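Local coordinates for spore germination protein GerM (Bacillus subtilis subsp. subtilis str. 168, PDB 6GZB), which is of unknown molecular function but affects both sporulation and germination, and is built from two GerMN domains in tandem, at residues A[53-58]-A[179-184]; A[76-81]-A[148-153]; A[101-106]-A[140-145]. One frame throughout, in Å; residues are numbered along the deposited sequence.

Contact 1: residues A[53-58]-A[179-184]; sequences MRELYL and LSRKDG
Glu55 and Tyr57, two strand residues apart in the first GerMN domain, meet the guanidinium of Arg181, which reaches them from a short 3-10 turn in the loop between strands 163-164 and 198-208. The backbones stay far apart, 12.2 Å between the CA atoms of Tyr57 and Arg181, so the contact depends on an arginine side chain extended from CG to NE.

The charged interaction is a long salt bridge, with Glu55 OE1 3.6 Å from Arg181 NH2. Carboxylate and guanidinium planes lie 25° apart, nearly coplanar, and OE1 sits at the guanidinium edge. A water closes the second branch: it donates to Glu55 OE2 and accepts from Arg181 NH1, both at 2.9 Å, lying in the guanidinium plane.

Among the uncharged polar groups, Tyr57 OH donates to Glu55 OE1 at 2.9 Å from above the carboxylate plane, which helps fix that carboxylate's rotation. Tyr57 OH is also 3.6 Å from Arg181 NH2, the ring and guanidinium planes being 73° apart. Arg181 is further held by the last turn of helix 136-147 and the residue just after it, NH2 bonding to Trp145 O and NE to Thr148 OG1.

Backbone and side-chain bonds shape the turn that presents Arg181. Ser180 N donates to Asp183 OD2, and Ser180 OG accepts from Lys182 N at 3.1 Å, forming an ST turn.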
loop_
_atom_site.group_PDB
_atom_site.type_symbol
_atom_site.label_atom_id
_atom_site.label_comp_id
_atom_site.label_asym_id
_atom_site.label_seq_id
_atom_site.Cartn_x
_atom_site.Cartn_y
_atom_site.Cartn_z
ATOM N N MET A 53 14.952 -7.118 5.573
ATOM C CA MET A 53 13.575 -7.295 5.129
ATOM C C MET A 53 13.109 -6.043 4.387
ATOM O O MET A 53 13.206 -4.942 4.903
ATOM C CB MET A 53 12.663 -7.561 6.330
ATOM C CG MET A 53 12.951 -8.868 7.066
ATOM S SD MET A 53 13.113 -10.286 5.963
ATOM C CE MET A 53 11.408 -10.562 5.498
ATOM N N ARG A 54 12.622 -6.216 3.166
ATOM C CA ARG A 54 12.312 -5.086 2.298
ATOM C C ARG A 54 10.946 -5.273 1.631
ATOM O O ARG A 54 10.598 -6.374 1.220
ATOM C CB ARG A 54 13.401 -4.940 1.232
ATOM C CG ARG A 54 13.444 -3.577 0.579
ATOM C CD ARG A 54 13.975 -2.546 1.559
ATOM N NE ARG A 54 15.406 -2.715 1.777
ATOM C CZ ARG A 54 16.090 -2.134 2.755
ATOM N NH1 ARG A 54 15.467 -1.374 3.646
ATOM N NH2 ARG A 54 17.399 -2.311 2.841
ATOM N N GLU A 55 10.192 -4.189 1.490
ATOM C CA GLU A 55 8.935 -4.233 0.749
ATOM C C GLU A 55 9.217 -4.334 -0.748
ATOM O O GLU A 55 9.942 -3.514 -1.312
ATOM C CB GLU A 55 8.076 -2.999 1.045
ATOM C CG GLU A 55 7.428 -2.974 2.424
ATOM C CD GLU A 55 6.589 -1.711 2.665
ATOM O OE1 GLU A 55 6.368 -0.913 1.717
ATOM O OE2 GLU A 55 6.112 -1.536 3.802
ATOM N N LEU A 56 8.676 -5.368 -1.379
ATOM C CA LEU A 56 8.613 -5.429 -2.834
ATOM C C LEU A 56 7.156 -5.405 -3.266
ATOM O O LEU A 56 6.356 -6.228 -2.821
ATOM C CB LEU A 56 9.292 -6.691 -3.359
ATOM C CG LEU A 56 10.742 -6.915 -2.940
ATOM C CD1 LEU A 56 11.233 -8.240 -3.513
ATOM C CD2 LEU A 56 11.629 -5.769 -3.399
ATOM N N TYR A 57 6.816 -4.470 -4.146
ATOM C CA TYR A 57 5.446 -4.349 -4.614
ATOM C C TYR A 57 5.239 -5.219 -5.848
ATOM O O TYR A 57 5.519 -4.825 -6.987
ATOM C CB TYR A 57 5.068 -2.875 -4.839
ATOM C CG TYR A 57 4.750 -2.177 -3.528
ATOM C CD1 TYR A 57 5.769 -1.799 -2.664
ATOM C CD2 TYR A 57 3.450 -2.118 -3.054
ATOM C CE1 TYR A 57 5.492 -1.266 -1.415
ATOM C CE2 TYR A 57 3.168 -1.589 -1.807
ATOM C CZ TYR A 57 4.194 -1.181 -0.983
ATOM O OH TYR A 57 3.905 -0.666 0.271
ATOM N N LEU A 58 4.819 -6.450 -5.583
ATOM C CA LEU A 58 4.637 -7.448 -6.622
ATOM C C LEU A 58 3.187 -7.451 -7.087
ATOM O O LEU A 58 2.353 -6.708 -6.561
ATOM C CB LEU A 58 5.024 -8.833 -6.079
ATOM C CG LEU A 58 6.435 -8.926 -5.501
ATOM C CD1 LEU A 58 6.662 -10.285 -4.863
ATOM C CD2 LEU A 58 7.487 -8.648 -6.567
ATOM N N LEU A 179 5.592 12.351 -8.824
ATOM C CA LEU A 179 5.052 10.982 -8.798
ATOM C C LEU A 179 5.282 10.379 -7.417
ATOM O O LEU A 179 6.429 10.234 -6.987
ATOM C CB LEU A 179 5.761 10.124 -9.838
ATOM C CG LEU A 179 4.994 9.020 -10.567
ATOM C CD1 LEU A 179 5.968 8.015 -11.151
ATOM C CD2 LEU A 179 3.988 8.336 -9.677
ATOM N N SER A 180 4.198 10.024 -6.730
ATOM C CA SER A 180 4.289 9.546 -5.353
ATOM C C SER A 180 3.146 8.596 -5.007
ATOM O O SER A 180 2.308 8.273 -5.862
ATOM C CB SER A 180 4.270 10.739 -4.391
ATOM O OG SER A 180 2.951 11.221 -4.222
ATOM N N ARG A 181 3.103 8.165 -3.749
ATOM C CA ARG A 181 2.043 7.277 -3.272
ATOM C C ARG A 181 0.684 7.942 -3.354
ATOM O O ARG A 181 -0.337 7.264 -3.386
ATOM C CB ARG A 181 2.314 6.807 -1.842
ATOM C CG ARG A 181 3.504 5.872 -1.741
ATOM C CD ARG A 181 3.587 5.115 -0.414
ATOM N NE ARG A 181 4.685 4.149 -0.454
ATOM C CZ ARG A 181 4.865 3.151 0.404
ATOM N NH1 ARG A 181 4.024 2.958 1.407
ATOM N NH2 ARG A 181 5.896 2.338 0.249
ATOM N N LYS A 182 0.670 9.268 -3.443
ATOM C CA LYS A 182 -0.587 10.008 -3.498
ATOM C C LYS A 182 -1.248 9.879 -4.865
ATOM O O LYS A 182 -2.434 10.157 -5.015
ATOM C CB LYS A 182 -0.374 11.487 -3.163
ATOM C CG LYS A 182 -0.059 11.744 -1.701
ATOM C CD LYS A 182 0.361 13.186 -1.477
ATOM C CE LYS A 182 0.468 13.500 0.006
ATOM N NZ LYS A 182 0.750 14.942 0.235
ATOM N N ASP A 183 -0.483 9.447 -5.856
ATOM C CA ASP A 183 -1.046 9.121 -7.161
ATOM C C ASP A 183 -1.821 7.792 -7.155
ATOM O O ASP A 183 -2.440 7.417 -8.143
ATOM C CB ASP A 183 0.068 9.117 -8.195
ATOM C CG ASP A 183 0.643 10.514 -8.421
ATOM O OD1 ASP A 183 -0.094 11.350 -8.977
ATOM O OD2 ASP A 183 1.784 10.803 -7.984
ATOM N N GLY A 184 -1.858 7.133 -6.006
ATOM C CA GLY A 184 -2.787 6.025 -5.792
ATOM C C GLY A 184 -2.198 4.686 -6.186
ATOM O O GLY A 184 -1.047 4.592 -6.633
HETATM O O HOH W 1 4.780 0.977 3.363
#

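Contact 2: residues A[76-81]-A[148-153]; sequences ESTAKQ and TQFSSI
The ring of Phe150 reaches across to the first turn of helix 78-84 and rests on Thr78 and Ala79; its CG, anti to the carbonyl carbon at chi1 -60°, swings the ring out from the loop toward the helix. Its outer rim does the touching, and the two carbons flanking CZ, CE1 and CE2, divide the work. On one flank CE1 comes 3.6 Å from Thr78 OG1; on the other CE2 lies 3.7 Å from Ala79 CA. Between them CZ approaches the backbone of Thr78, 3.8 Å from its O. The ring therefore spans two consecutive helix residues, and both approaches are oblique to its plane. The Thr78 and Phe150 side chains likewise run obliquely to one another, and no hydrogen bond links the segments.

Ala79 is the point where two apolar side chains converge. Its CB is 4.1 Å from Phe150 CE2 and 4.0 Å from Ile153 CD1, the end of an isoleucine chain that runs out from the same loop. One face of the Phe150 ring carries Gln149 CG, 3.7 Å above the plane and displaced toward the rim, which probably restricts how far the ring can tilt that way. Were the ring cut back to an alanine side chain, Thr78 and Ala79 would probably lose their aromatic partner and a gap would open beside Ile153 CD1.

Phe150 and Ile153 are brought to the same side by a type I beta turn, closed by Ile153 N donating to Phe150 O at 3.1 Å. Arg54 of strand 51-60 also touches Phe150, while Val112 and Ile114 of strand 110-114 pack against Ala79 and Ile153 respectively. The arrangement is that of a helix-to-strand connection, the beta turn between helix 136-147 and strand 155-160 seated on the start of another helix.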
loop_
_atom_site.group_PDB
_atom_site.type_symbol
_atom_site.label_atom_id
_atom_site.label_comp_id
_atom_site.label_asym_id
_atom_site.label_seq_id
_atom_site.Cartn_x
_atom_site.Cartn_y
_atom_site.Cartn_z
ATOM N N GLU A 76 24.943 -1.657 -0.737
ATOM C CA GLU A 76 25.329 -0.255 -0.639
ATOM C C GLU A 76 24.310 0.659 -1.314
ATOM O O GLU A 76 24.240 1.847 -1.012
ATOM C CB GLU A 76 26.709 -0.055 -1.263
ATOM C CG GLU A 76 27.807 -0.850 -0.569
ATOM C CD GLU A 76 27.997 -0.451 0.887
ATOM O OE1 GLU A 76 27.604 0.675 1.256
ATOM O OE2 GLU A 76 28.535 -1.265 1.666
ATOM N N SER A 77 23.489 0.081 -2.184
ATOM C CA SER A 77 22.484 0.838 -2.926
ATOM C C SER A 77 21.132 0.135 -2.859
ATOM O O SER A 77 20.737 -0.614 -3.761
ATOM C CB SER A 77 22.919 1.024 -4.380
ATOM O OG SER A 77 23.601 -0.119 -4.854
ATOM N N THR A 78 20.441 0.369 -1.754
ATOM C CA THR A 78 19.264 -0.413 -1.391
ATOM C C THR A 78 18.065 -0.102 -2.288
ATOM O O THR A 78 17.301 -1.000 -2.635
ATOM C CB THR A 78 18.874 -0.164 0.075
ATOM O OG1 THR A 78 18.817 1.250 0.329
ATOM C CG2 THR A 78 19.889 -0.817 1.003
ATOM N N ALA A 79 17.919 1.160 -2.674
ATOM C CA ALA A 79 16.833 1.573 -3.546
ATOM C C ALA A 79 16.964 0.902 -4.901
ATOM O O ALA A 79 15.998 0.361 -5.438
ATOM C CB ALA A 79 16.836 3.080 -3.702
ATOM N N LYS A 80 18.171 0.923 -5.445
ATOM C CA LYS A 80 18.456 0.227 -6.691
ATOM C C LYS A 80 18.226 -1.276 -6.546
ATOM O O LYS A 80 17.662 -1.930 -7.428
ATOM C CB LYS A 80 19.899 0.500 -7.109
ATOM C CG LYS A 80 20.404 -0.399 -8.217
ATOM C CD LYS A 80 21.864 -0.092 -8.497
ATOM C CE LYS A 80 22.399 -0.958 -9.625
ATOM N NZ LYS A 80 23.494 -0.277 -10.358
ATOM N N GLN A 81 18.661 -1.824 -5.426
ATOM C CA GLN A 81 18.538 -3.258 -5.202
ATOM C C GLN A 81 17.070 -3.663 -5.158
ATOM O O GLN A 81 16.680 -4.680 -5.728
ATOM C CB GLN A 81 19.219 -3.643 -3.893
ATOM C CG GLN A 81 19.190 -5.137 -3.615
ATOM C CD GLN A 81 19.533 -5.448 -2.184
ATOM O OE1 GLN A 81 19.092 -4.760 -1.262
ATOM N NE2 GLN A 81 20.354 -6.474 -1.988
ATOM N N THR A 148 9.439 4.507 -2.592
ATOM C CA THR A 148 9.018 5.431 -1.544
ATOM C C THR A 148 8.891 4.784 -0.181
ATOM O O THR A 148 8.524 5.449 0.790
ATOM C CB THR A 148 7.690 6.142 -1.895
ATOM O OG1 THR A 148 6.704 5.186 -2.291
ATOM C CG2 THR A 148 7.917 7.135 -3.034
ATOM N N GLN A 149 9.239 3.507 -0.074
ATOM C CA GLN A 149 9.320 2.892 1.251
ATOM C C GLN A 149 10.490 3.472 2.054
ATOM O O GLN A 149 10.511 3.391 3.269
ATOM C CB GLN A 149 9.453 1.368 1.155
ATOM C CG GLN A 149 10.852 0.876 0.829
ATOM C CD GLN A 149 10.876 -0.617 0.582
ATOM O OE1 GLN A 149 10.881 -1.399 1.526
ATOM N NE2 GLN A 149 10.849 -1.021 -0.688
ATOM N N PHE A 150 11.487 4.002 1.358
ATOM C CA PHE A 150 12.666 4.560 2.004
ATOM C C PHE A 150 12.426 6.000 2.441
ATOM O O PHE A 150 11.764 6.783 1.744
ATOM C CB PHE A 150 13.848 4.516 1.046
ATOM C CG PHE A 150 14.199 3.141 0.588
ATOM C CD1 PHE A 150 14.928 2.296 1.402
ATOM C CD2 PHE A 150 13.814 2.693 -0.666
ATOM C CE1 PHE A 150 15.266 1.022 0.977
ATOM C CE2 PHE A 150 14.133 1.415 -1.092
ATOM C CZ PHE A 150 14.843 0.570 -0.261
ATOM N N SER A 151 12.800 6.367 3.554
ATOM C CA SER A 151 12.500 7.672 4.147
ATOM C C SER A 151 13.130 8.813 3.342
ATOM O O SER A 151 12.660 9.942 3.390
ATOM C CB SER A 151 12.955 7.721 5.606
ATOM O OG SER A 151 14.356 7.592 5.688
ATOM N N SER A 152 14.304 8.481 2.586
ATOM C CA SER A 152 14.978 9.476 1.764
ATOM C C SER A 152 14.278 9.705 0.422
ATOM O O SER A 152 14.675 10.588 -0.327
ATOM C CB SER A 152 16.424 9.053 1.509
ATOM O OG SER A 152 16.485 7.857 0.742
ATOM N N ILE A 153 13.254 8.908 0.120
ATOM C CA ILE A 153 12.530 9.040 -1.144
ATOM C C ILE A 153 11.031 9.239 -0.908
ATOM O O ILE A 153 10.362 8.379 -0.327
ATOM C CB ILE A 153 12.737 7.797 -2.025
ATOM C CG1 ILE A 153 14.225 7.552 -2.261
ATOM C CG2 ILE A 153 12.048 7.976 -3.365
ATOM C CD1 ILE A 153 14.539 6.191 -2.844
#

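Contact 3: residues A[101-106]-A[140-145]; sequences RAVLPA and VQSVTW
Val103 meets Ser142 with both methyl branches because its CG1 stands anti to the backbone N (chi1 176°), leaving CG2 anti to the carbonyl carbon; the two methyls lie side by side against the serine CB and OG. CG2 is 3.6 Å from Ser142 OG, and CG1 is 3.8 Å from Ser142 CB. The serine in turn places OG opposite its own backbone N (chi1 173°), where the hydroxyl both borders the valine and makes a hydrogen bond to Tyr57 O on strand 51-60. That bond gives the buried hydroxyl a polar partner beside the methyl groups.

One residue further along each segment, the contact is wholly apolar. Leu104 CD2 touches Val143 CG2 at 4.2 Å, the two side chains crossing at about a right angle. Phe124 of strand 119-124 packs on both Leu104 and Val143, and Ile139, one helical turn before Val143, meets Val103 and Leu104.

Within helix 136-147, Val140 O receives two donors: Thr144 N at 3.0 Å, the regular helical bond, and Thr144 OG1 at 2.7 Å. They reach it from opposite faces of the carbonyl plane; the OG1 bond gives the threonine hydroxyl a partner inside its own helix.

All four residues that touch are buried. The geometry is that of a hydrophobic core, helix 136-147 of the first GerMN domain packing on the loop joining strands 100-101 and 110-114.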
loop_
_atom_site.group_PDB
_atom_site.type_symbol
_atom_site.label_atom_id
_atom_site.label_comp_id
_atom_site.label_asym_id
_atom_site.label_seq_id
_atom_site.Cartn_x
_atom_site.Cartn_y
_atom_site.Cartn_z
ATOM N N ARG A 101 3.689 -12.556 -8.845
ATOM C CA ARG A 101 4.655 -12.520 -9.939
ATOM C C ARG A 101 5.465 -11.228 -9.912
ATOM O O ARG A 101 5.045 -10.237 -9.323
ATOM C CB ARG A 101 3.951 -12.666 -11.296
ATOM C CG ARG A 101 2.990 -11.540 -11.651
ATOM C CD ARG A 101 2.359 -11.758 -13.031
ATOM N NE ARG A 101 1.168 -10.930 -13.285
ATOM C CZ ARG A 101 1.129 -9.890 -14.123
ATOM N NH1 ARG A 101 2.213 -9.507 -14.771
ATOM N NH2 ARG A 101 0.009 -9.211 -14.293
ATOM N N ALA A 102 6.652 -11.273 -10.516
ATOM C CA ALA A 102 7.507 -10.110 -10.637
ATOM C C ALA A 102 6.905 -9.113 -11.617
ATOM O O ALA A 102 5.870 -9.377 -12.227
ATOM C CB ALA A 102 8.895 -10.528 -11.074
ATOM N N VAL A 103 7.536 -7.954 -11.747
ATOM C CA VAL A 103 6.868 -6.790 -12.338
ATOM C C VAL A 103 7.587 -6.272 -13.584
ATOM O O VAL A 103 6.962 -5.976 -14.598
ATOM C CB VAL A 103 6.772 -5.642 -11.315
ATOM C CG1 VAL A 103 6.158 -4.403 -11.952
ATOM C CG2 VAL A 103 5.952 -6.072 -10.115
ATOM N N LEU A 104 8.889 -6.073 -13.477
ATOM C CA LEU A 104 9.659 -5.518 -14.586
ATOM C C LEU A 104 10.080 -6.631 -15.540
ATOM O O LEU A 104 10.300 -7.767 -15.115
ATOM C CB LEU A 104 10.890 -4.787 -14.062
ATOM C CG LEU A 104 10.592 -3.640 -13.098
ATOM C CD1 LEU A 104 11.883 -3.067 -12.530
ATOM C CD2 LEU A 104 9.758 -2.567 -13.790
ATOM N N PRO A 105 10.164 -6.315 -16.841
ATOM C CA PRO A 105 10.524 -7.310 -17.852
ATOM C C PRO A 105 11.923 -7.869 -17.642
ATOM O O PRO A 105 12.792 -7.185 -17.097
ATOM C CB PRO A 105 10.445 -6.527 -19.162
ATOM C CG PRO A 105 9.529 -5.378 -18.868
ATOM C CD PRO A 105 9.811 -5.018 -17.444
ATOM N N ALA A 106 12.125 -9.119 -18.051
ATOM C CA ALA A 106 13.412 -9.792 -17.892
ATOM C C ALA A 106 14.535 -8.967 -18.497
ATOM O O ALA A 106 14.353 -8.299 -19.518
ATOM C CB ALA A 106 13.374 -11.172 -18.538
ATOM N N VAL A 140 4.143 1.257 -13.003
ATOM C CA VAL A 140 4.383 2.595 -12.449
ATOM C C VAL A 140 4.154 2.610 -10.938
ATOM O O VAL A 140 4.946 3.163 -10.182
ATOM C CB VAL A 140 3.465 3.658 -13.090
ATOM C CG1 VAL A 140 3.737 5.030 -12.479
ATOM C CG2 VAL A 140 3.675 3.711 -14.595
ATOM N N GLN A 141 3.062 1.996 -10.502
ATOM C CA GLN A 141 2.717 1.972 -9.086
ATOM C C GLN A 141 3.702 1.135 -8.281
ATOM O O GLN A 141 4.097 1.533 -7.180
ATOM C CB GLN A 141 1.298 1.444 -8.895
ATOM C CG GLN A 141 0.229 2.405 -9.383
ATOM C CD GLN A 141 -1.123 1.757 -9.571
ATOM O OE1 GLN A 141 -1.303 0.567 -9.289
ATOM N NE2 GLN A 141 -2.091 2.542 -10.044
ATOM N N SER A 142 4.110 -0.006 -8.840
ATOM C CA SER A 142 5.086 -0.878 -8.191
ATOM C C SER A 142 6.409 -0.160 -7.927
ATOM O O SER A 142 6.932 -0.158 -6.814
ATOM C CB SER A 142 5.342 -2.116 -9.049
ATOM O OG SER A 142 6.399 -2.900 -8.515
ATOM N N VAL A 143 6.954 0.449 -8.967
ATOM C CA VAL A 143 8.199 1.181 -8.852
ATOM C C VAL A 143 8.057 2.328 -7.852
ATOM O O VAL A 143 8.899 2.512 -6.980
ATOM C CB VAL A 143 8.638 1.731 -10.225
ATOM C CG1 VAL A 143 9.783 2.709 -10.068
ATOM C CG2 VAL A 143 9.036 0.591 -11.145
ATOM N N THR A 144 6.948 3.046 -7.941
ATOM C CA THR A 144 6.721 4.196 -7.083
ATOM C C THR A 144 6.645 3.784 -5.620
ATOM O O THR A 144 7.259 4.406 -4.757
ATOM C CB THR A 144 5.440 4.955 -7.476
ATOM O OG1 THR A 144 5.562 5.430 -8.824
ATOM C CG2 THR A 144 5.228 6.147 -6.554
ATOM N N TRP A 145 5.876 2.739 -5.336
ATOM C CA TRP A 145 5.649 2.347 -3.956
ATOM C C TRP A 145 6.867 1.632 -3.390
ATOM O O TRP A 145 7.187 1.783 -2.204
ATOM C CB TRP A 145 4.397 1.481 -3.822
ATOM C CG TRP A 145 3.135 2.277 -3.822
ATOM C CD1 TRP A 145 2.652 3.033 -4.845
ATOM C CD2 TRP A 145 2.210 2.423 -2.746
ATOM N NE1 TRP A 145 1.506 3.669 -4.463
ATOM C CE2 TRP A 145 1.196 3.302 -3.185
ATOM C CE3 TRP A 145 2.132 1.896 -1.455
ATOM C CZ2 TRP A 145 0.128 3.685 -2.371
ATOM C CZ3 TRP A 145 1.061 2.275 -0.642
ATOM C CH2 TRP A 145 0.084 3.166 -1.100
#

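In the fold
From the N terminus, strand 51-60 supplies 53-58, which contact 1 joins to 179-184, closing a loop of 120 intervening residues. Inside it, contact 2 runs from helix 78-84 to 148-153, and contact 3, from 101-106 to 140-145, is nested within contact 2; none cross. Helix 136-147 and the loop after it link all three. Contacts 1 and 3 also touch where Val103 CG2 lies 3.4 Å from Tyr57 O, and contacts 1 and 2 where Glu55 O accepts from Gln149 NE2 (2.7 Å). Contacts 2 and 3 merely adjoin in sequence. Together they tie strand 51-60, helix 78-84 and the 101-106 loop to helix 136-147 and the loop that follows it, with 179-184 joined through Arg181.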